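Local coordinates for 3-oxoacyl-[acyl-carrier-protein] reductase (Sinorhizobium meliloti, PDB 3U9L) that probably catalyses the NADPH-dependent reduction of 3-oxoacyl-[acyl-carrier-protein] as a short-chain dehydrogenase/reductase, at residues A284-L287 with H288-L292; N118-S121 with T122-N126; G253-S256 with G257-P260. All coordinates share one frame; numbering follows the deposited sequence.

Interaction 1. Residues A284-L287 with H288-L292; sequences AEML and HRVGL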
# COMPACT_ATOMS: atom_id res chain seq x y z
N ALA A 284 13.60 -9.01 -9.06
CA ALA A 284 14.94 -9.54 -9.16
C ALA A 284 15.59 -9.22 -10.50
O ALA A 284 16.78 -8.94 -10.54
CB ALA A 284 14.98 -11.11 -8.86
N GLU A 285 14.82 -9.32 -11.58
CA GLU A 285 15.31 -9.04 -12.90
C GLU A 285 15.85 -7.60 -12.92
O GLU A 285 16.93 -7.33 -13.44
CB GLU A 285 14.19 -9.18 -13.96
CG GLU A 285 14.74 -8.81 -15.38
CD GLU A 285 13.65 -8.77 -16.48
OE1 GLU A 285 14.02 -8.46 -17.67
OE2 GLU A 285 12.44 -9.04 -16.18
N MSE A 286 15.14 -6.69 -12.26
CA MSE A 286 15.50 -5.29 -12.28
C MSE A 286 16.83 -5.11 -11.50
O MSE A 286 17.72 -4.38 -11.90
CB MSE A 286 14.39 -4.43 -11.72
CG MSE A 286 14.79 -2.98 -11.42
SE MSE A 286 15.37 -2.01 -13.09
CE MSE A 286 13.60 -1.65 -13.83
N LEU A 287 17.00 -5.83 -10.41
CA LEU A 287 18.21 -5.61 -9.60
C LEU A 287 19.42 -6.20 -10.31
O LEU A 287 20.53 -5.65 -10.23
CB LEU A 287 18.00 -6.23 -8.21
CG LEU A 287 17.02 -5.44 -7.31
CD1 LEU A 287 16.85 -6.19 -6.00
CD2 LEU A 287 17.58 -3.98 -7.09
N HIS A 288 19.22 -7.29 -11.05
CA HIS A 288 20.29 -7.83 -11.90
C HIS A 288 20.63 -6.83 -12.99
O HIS A 288 21.79 -6.52 -13.24
CB HIS A 288 19.84 -9.15 -12.51
CG HIS A 288 19.98 -10.31 -11.58
ND1 HIS A 288 21.19 -10.92 -11.35
CD2 HIS A 288 19.06 -11.03 -10.88
CE1 HIS A 288 21.02 -11.94 -10.51
NE2 HIS A 288 19.72 -12.03 -10.22
N ARG A 289 19.60 -6.27 -13.59
CA ARG A 289 19.76 -5.31 -14.66
C ARG A 289 20.58 -4.09 -14.25
O ARG A 289 21.37 -3.63 -15.03
CB ARG A 289 18.37 -4.86 -15.13
CG ARG A 289 18.42 -3.78 -16.22
CD ARG A 289 17.00 -3.47 -16.61
NE ARG A 289 16.88 -2.46 -17.65
CZ ARG A 289 15.73 -1.88 -18.01
NH1 ARG A 289 14.58 -2.22 -17.38
NH2 ARG A 289 15.75 -0.94 -18.96
N VAL A 290 20.40 -3.58 -13.03
CA VAL A 290 21.15 -2.39 -12.64
C VAL A 290 22.47 -2.67 -11.90
O VAL A 290 23.12 -1.74 -11.45
CB VAL A 290 20.28 -1.41 -11.83
CG1 VAL A 290 19.11 -0.92 -12.71
CG2 VAL A 290 19.79 -2.05 -10.53
N GLY A 291 22.83 -3.93 -11.73
CA GLY A 291 24.10 -4.26 -11.12
C GLY A 291 23.96 -4.37 -9.62
O GLY A 291 24.98 -4.31 -8.91
N LEU A 292 22.74 -4.53 -9.11
CA LEU A 292 22.54 -4.65 -7.66
C LEU A 292 22.04 -5.99 -7.22
O LEU A 292 21.29 -6.09 -6.25
CB LEU A 292 21.60 -3.55 -7.15
CG LEU A 292 22.26 -2.17 -7.22
CD1 LEU A 292 21.15 -1.13 -7.06
CD2 LEU A 292 23.27 -2.07 -6.06
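The imidazole of His288 turns its edge to the carbonyl of Ala284 one helical turn earlier: Ala284 O sits at that edge, near the ring plane, 3.1 Å from His288 CD2. That oxygen also accepts the backbone bond from His288 N. The guanidinium of Arg289 meets the selenomethionine Met286 obliquely, methyl CE lying 3.7 Å from NH1. With CG anti to its backbone N (chi1 167°), Met286 then bends at chi2 and chi3, which brings SE alongside Val290, 3.9 Å from CG1, and swings CE to the arginine. Arg289 runs extended past the selenium and delivers NH2 to Ala268 O of the second subunit, in a hydrogen bond; Met286, Val290 and Leu292 also pack on that subunit.

Helix 272-289 ends here in a Schellman motif. Leu287 O accepts from Leu292 N at 2.7 Å, and Gly291 N donates to His288 O, while Gly291 takes a positive phi of 89° that a side chain would find cramped against the preceding carbonyl. The reversal carries Leu292 back along the helix, where its CB touches Leu287 CD2 at 4.0 Å. Chemically, the carbonyls from Ala284 to His288 thus accept backbone N-H groups, an apolar strip of selenium and aliphatic carbon lies beside the arginine, and the arginine's charged end is left to a carbonyl oxygen across the dimer interface.

Interaction 2. Residues N118-S121 with T122-N126; sequences NVLS and TQRVN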
# COMPACT_ATOMS: atom_id res chain seq x y z
N ASN A 118 -1.49 -1.38 10.78
CA ASN A 118 -0.96 -2.45 9.94
C ASN A 118 0.44 -2.14 9.38
O ASN A 118 1.18 -3.05 9.01
CB ASN A 118 -1.92 -2.73 8.80
CG ASN A 118 -3.19 -3.51 9.26
OD1 ASN A 118 -3.13 -4.70 9.48
ND2 ASN A 118 -4.33 -2.81 9.35
N VAL A 119 0.80 -0.86 9.34
CA VAL A 119 2.10 -0.46 8.79
C VAL A 119 3.01 0.32 9.76
O VAL A 119 4.17 -0.05 9.97
CB VAL A 119 1.90 0.39 7.47
CG1 VAL A 119 3.25 0.86 6.94
CG2 VAL A 119 1.21 -0.47 6.38
N LEU A 120 2.51 1.41 10.32
CA LEU A 120 3.32 2.24 11.21
C LEU A 120 3.76 1.40 12.40
O LEU A 120 4.84 1.58 12.95
CB LEU A 120 2.52 3.45 11.67
CG LEU A 120 2.11 4.47 10.60
CD1 LEU A 120 1.64 5.77 11.30
CD2 LEU A 120 3.24 4.75 9.63
N SER A 121 2.91 0.45 12.80
CA SER A 121 3.27 -0.51 13.80
C SER A 121 4.62 -1.17 13.51
O SER A 121 5.47 -1.26 14.41
CB SER A 121 2.18 -1.58 13.88
OG SER A 121 2.02 -2.23 12.63
N THR A 122 4.79 -1.70 12.29
CA THR A 122 6.04 -2.37 11.93
C THR A 122 7.24 -1.41 11.94
O THR A 122 8.35 -1.79 12.22
CB THR A 122 5.93 -3.04 10.53
OG1 THR A 122 5.91 -2.02 9.49
CG2 THR A 122 4.58 -3.94 10.50
N GLN A 123 7.01 -0.16 11.58
CA GLN A 123 8.08 0.80 11.56
C GLN A 123 8.56 1.13 12.99
O GLN A 123 9.78 1.25 13.24
CB GLN A 123 7.64 2.05 10.79
CG GLN A 123 8.77 3.10 10.47
CD GLN A 123 9.89 2.57 9.59
OE1 GLN A 123 9.78 1.48 8.99
NE2 GLN A 123 11.02 3.33 9.54
N ARG A 124 7.64 1.30 13.92
CA ARG A 124 8.01 1.48 15.33
C ARG A 124 8.84 0.31 15.81
O ARG A 124 9.88 0.48 16.42
CB ARG A 124 6.75 1.63 16.22
CG ARG A 124 6.08 2.95 16.03
CD ARG A 124 4.89 3.16 16.96
NE ARG A 124 4.19 4.31 16.43
CZ ARG A 124 3.07 4.25 15.72
NH1 ARG A 124 2.44 3.09 15.51
NH2 ARG A 124 2.56 5.36 15.23
N VAL A 125 8.36 -0.89 15.55
CA VAL A 125 9.06 -2.08 15.97
C VAL A 125 10.42 -2.20 15.28
O VAL A 125 11.46 -2.49 15.93
CB VAL A 125 8.20 -3.37 15.76
CG1 VAL A 125 9.05 -4.66 16.09
CG2 VAL A 125 6.98 -3.30 16.66
N ASN A 126 10.45 -1.99 13.96
CA ASN A 126 11.73 -2.06 13.27
C ASN A 126 12.76 -1.03 13.76
O ASN A 126 13.95 -1.34 13.94
CB ASN A 126 11.52 -1.92 11.75
CG ASN A 126 11.08 -3.21 11.12
OD1 ASN A 126 11.45 -4.26 11.59
ND2 ASN A 126 10.28 -3.14 10.08
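Thr122 and Val119 meet through a side chain folded back on its own helix: OG1 donates to Val119 O at 2.7 Å, approaching in the carbonyl plane on a lone pair. The hydroxyl reaches that oxygen because it sits between the backbone N and the carbonyl carbon (chi1 72°), and the same turn places methyl CG2 3.7 Å from Ser121 OG. Val119 O accepts a second, longer bond from Gln123 N, also in the carbonyl plane, so two donors grip this oxygen, and the OG1 bond holds the threonine in its rotamer. Ser121 OG has its own carbonyl partner, Ile117 O.

On another side of the helix Arg124 folds back across Leu120. Its chain stays extended from CG to NE, and the guanidinium lies with one face over Leu120 O. Its NH1 and NH2 both rest near Leu120 CB, NH1 at 3.9 Å, and NH2 also nears the CD1 branch. The charged end is held by a salt bridge from NH1 to Asp116 and a hydrogen bond to Val68 O.

These turns belong to the long helix 108-136 of the Rossmann-type SDR fold, which follows strand 90-93 and leads to strand 139-144. A wider pi-type turn at 118-120 precedes the regular spacing, in which Arg124 N meets Leu120 O at 3.0 Å and 170° and Val125 N meets Ser121 O. Around the helix, Thr122 packs on His93 and Trp143, while Val119 and Asn118 lie against helix 158-179. The amide of Gln123 leaves the preceding turn for other partners: OE1 bonds Tyr174 OH and NE2 bonds Phe106 O of the second subunit, against which Leu120 and Arg124 also pack through its Pro108.

Interaction 3. Residues G253-S256 with G257-P260; sequences GTAS and GKRP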
# COMPACT_ATOMS: atom_id res chain seq x y z
N GLY A 253 13.22 -23.09 10.91
CA GLY A 253 14.09 -24.25 10.96
C GLY A 253 14.95 -24.51 9.73
O GLY A 253 15.70 -25.48 9.72
N THR A 254 14.83 -23.69 8.68
CA THR A 254 15.64 -23.85 7.48
C THR A 254 16.98 -23.19 7.71
O THR A 254 17.04 -22.17 8.41
CB THR A 254 14.96 -23.18 6.28
OG1 THR A 254 13.75 -23.87 6.02
CG2 THR A 254 15.83 -23.27 5.02
N ALA A 255 18.06 -23.73 7.13
CA ALA A 255 19.40 -23.19 7.37
C ALA A 255 19.54 -21.74 6.90
O ALA A 255 18.87 -21.31 5.96
CB ALA A 255 20.49 -24.08 6.72
N SER A 256 20.42 -21.00 7.56
CA SER A 256 20.56 -19.60 7.26
C SER A 256 21.04 -19.43 5.83
O SER A 256 21.90 -20.19 5.36
CB SER A 256 21.54 -18.93 8.20
OG SER A 256 21.57 -17.55 7.88
N GLY A 257 20.50 -18.44 5.12
CA GLY A 257 20.86 -18.31 3.72
C GLY A 257 20.05 -19.16 2.75
O GLY A 257 20.08 -18.90 1.54
N LYS A 258 19.35 -20.17 3.24
CA LYS A 258 18.47 -20.95 2.36
C LYS A 258 16.96 -20.77 2.62
O LYS A 258 16.15 -21.57 2.16
CB LYS A 258 18.80 -22.45 2.44
CG LYS A 258 20.27 -22.82 2.06
CD LYS A 258 20.37 -24.37 1.82
CE LYS A 258 20.65 -25.20 3.10
NZ LYS A 258 22.05 -24.98 3.69
N ARG A 259 16.59 -19.74 3.37
CA ARG A 259 15.16 -19.47 3.56
C ARG A 259 14.42 -18.93 2.32
O ARG A 259 14.93 -18.06 1.61
CB ARG A 259 14.99 -18.55 4.77
CG ARG A 259 15.54 -19.22 6.01
CD ARG A 259 15.34 -18.39 7.21
NE ARG A 259 15.63 -19.13 8.44
CZ ARG A 259 16.69 -18.92 9.22
NH1 ARG A 259 17.56 -17.95 8.93
NH2 ARG A 259 16.85 -19.63 10.34
N PRO A 260 13.19 -19.42 2.07
CA PRO A 260 12.44 -18.91 0.92
C PRO A 260 12.14 -17.44 1.16
O PRO A 260 11.92 -17.09 2.32
CB PRO A 260 11.12 -19.69 0.96
CG PRO A 260 11.09 -20.46 2.34
CD PRO A 260 12.39 -20.19 3.05
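Arg259 folds back along the backbone of Thr254 and Ser256. With CG anti to its carbonyl carbon (chi1 -61°), the chain leaves CB and passes CG against Thr254 CB at 4.0 Å, with Ala255 O at a similar distance. From CG to NE it runs extended, and the guanidinium then spreads with one face turned to the carbonyl of Thr254: CZ lies 3.4 Å from Thr254 O, and NH2 lies 3.2 Å from it, but the oxygen sits over the face, too poorly angled for a hydrogen bond. At the tip, NH1 approaches Ser256 CA at 3.8 Å. The N-H groups go to other partners: NE bonds Val251 O and NH2 bonds Val252 O, at the end of helix 242-252, while NH1 forms a salt bridge with Glu184. Replacing Arg259 with an alanine would probably leave Glu184 without its charged mate and strip the carbonyls of Val251 and Val252 of these donors.

Flanking this arm, Thr254 CG2 touches Lys258 O at 3.3 Å, and its OG1 bonds Arg250 O. The lysine, bent at chi3 and chi4, curls its NZ to 3.5 Å from Ala255 CB.

Lys258 N closes the chain on Ala255 O, a bond of 3.0 Å with the donor above the carbonyl plane. Ser256 and Gly257, the latter with phi 86°, take the two central places of a type II beta turn from Ala255 to Lys258, here the reversal between helix 242-252 and the last parallel strand, 262-265, of the Rossmann-type sheet.

In the fold
From the N terminus, interaction 2 comes first, inside helix 108-136, which connects the central strands 90-93 and 139-144 and lies beside helix 158-179. Interaction 3 follows at the end of helix 242-252, where the turn leads into strand 262-265, outermost in this chain's sheet. Interaction 1 is last, at the C-terminal end of helix 272-289. All three are local, each formed by one continuous stretch, so none closes a long loop and interaction 3 closes only a tight turn; they run in series, and none nests or crosses. Their centres lie 23 to 28 Å apart. Interactions 1 and 2 both meet the second subunit, whereas the surface turn of interaction 3 makes no contact with it.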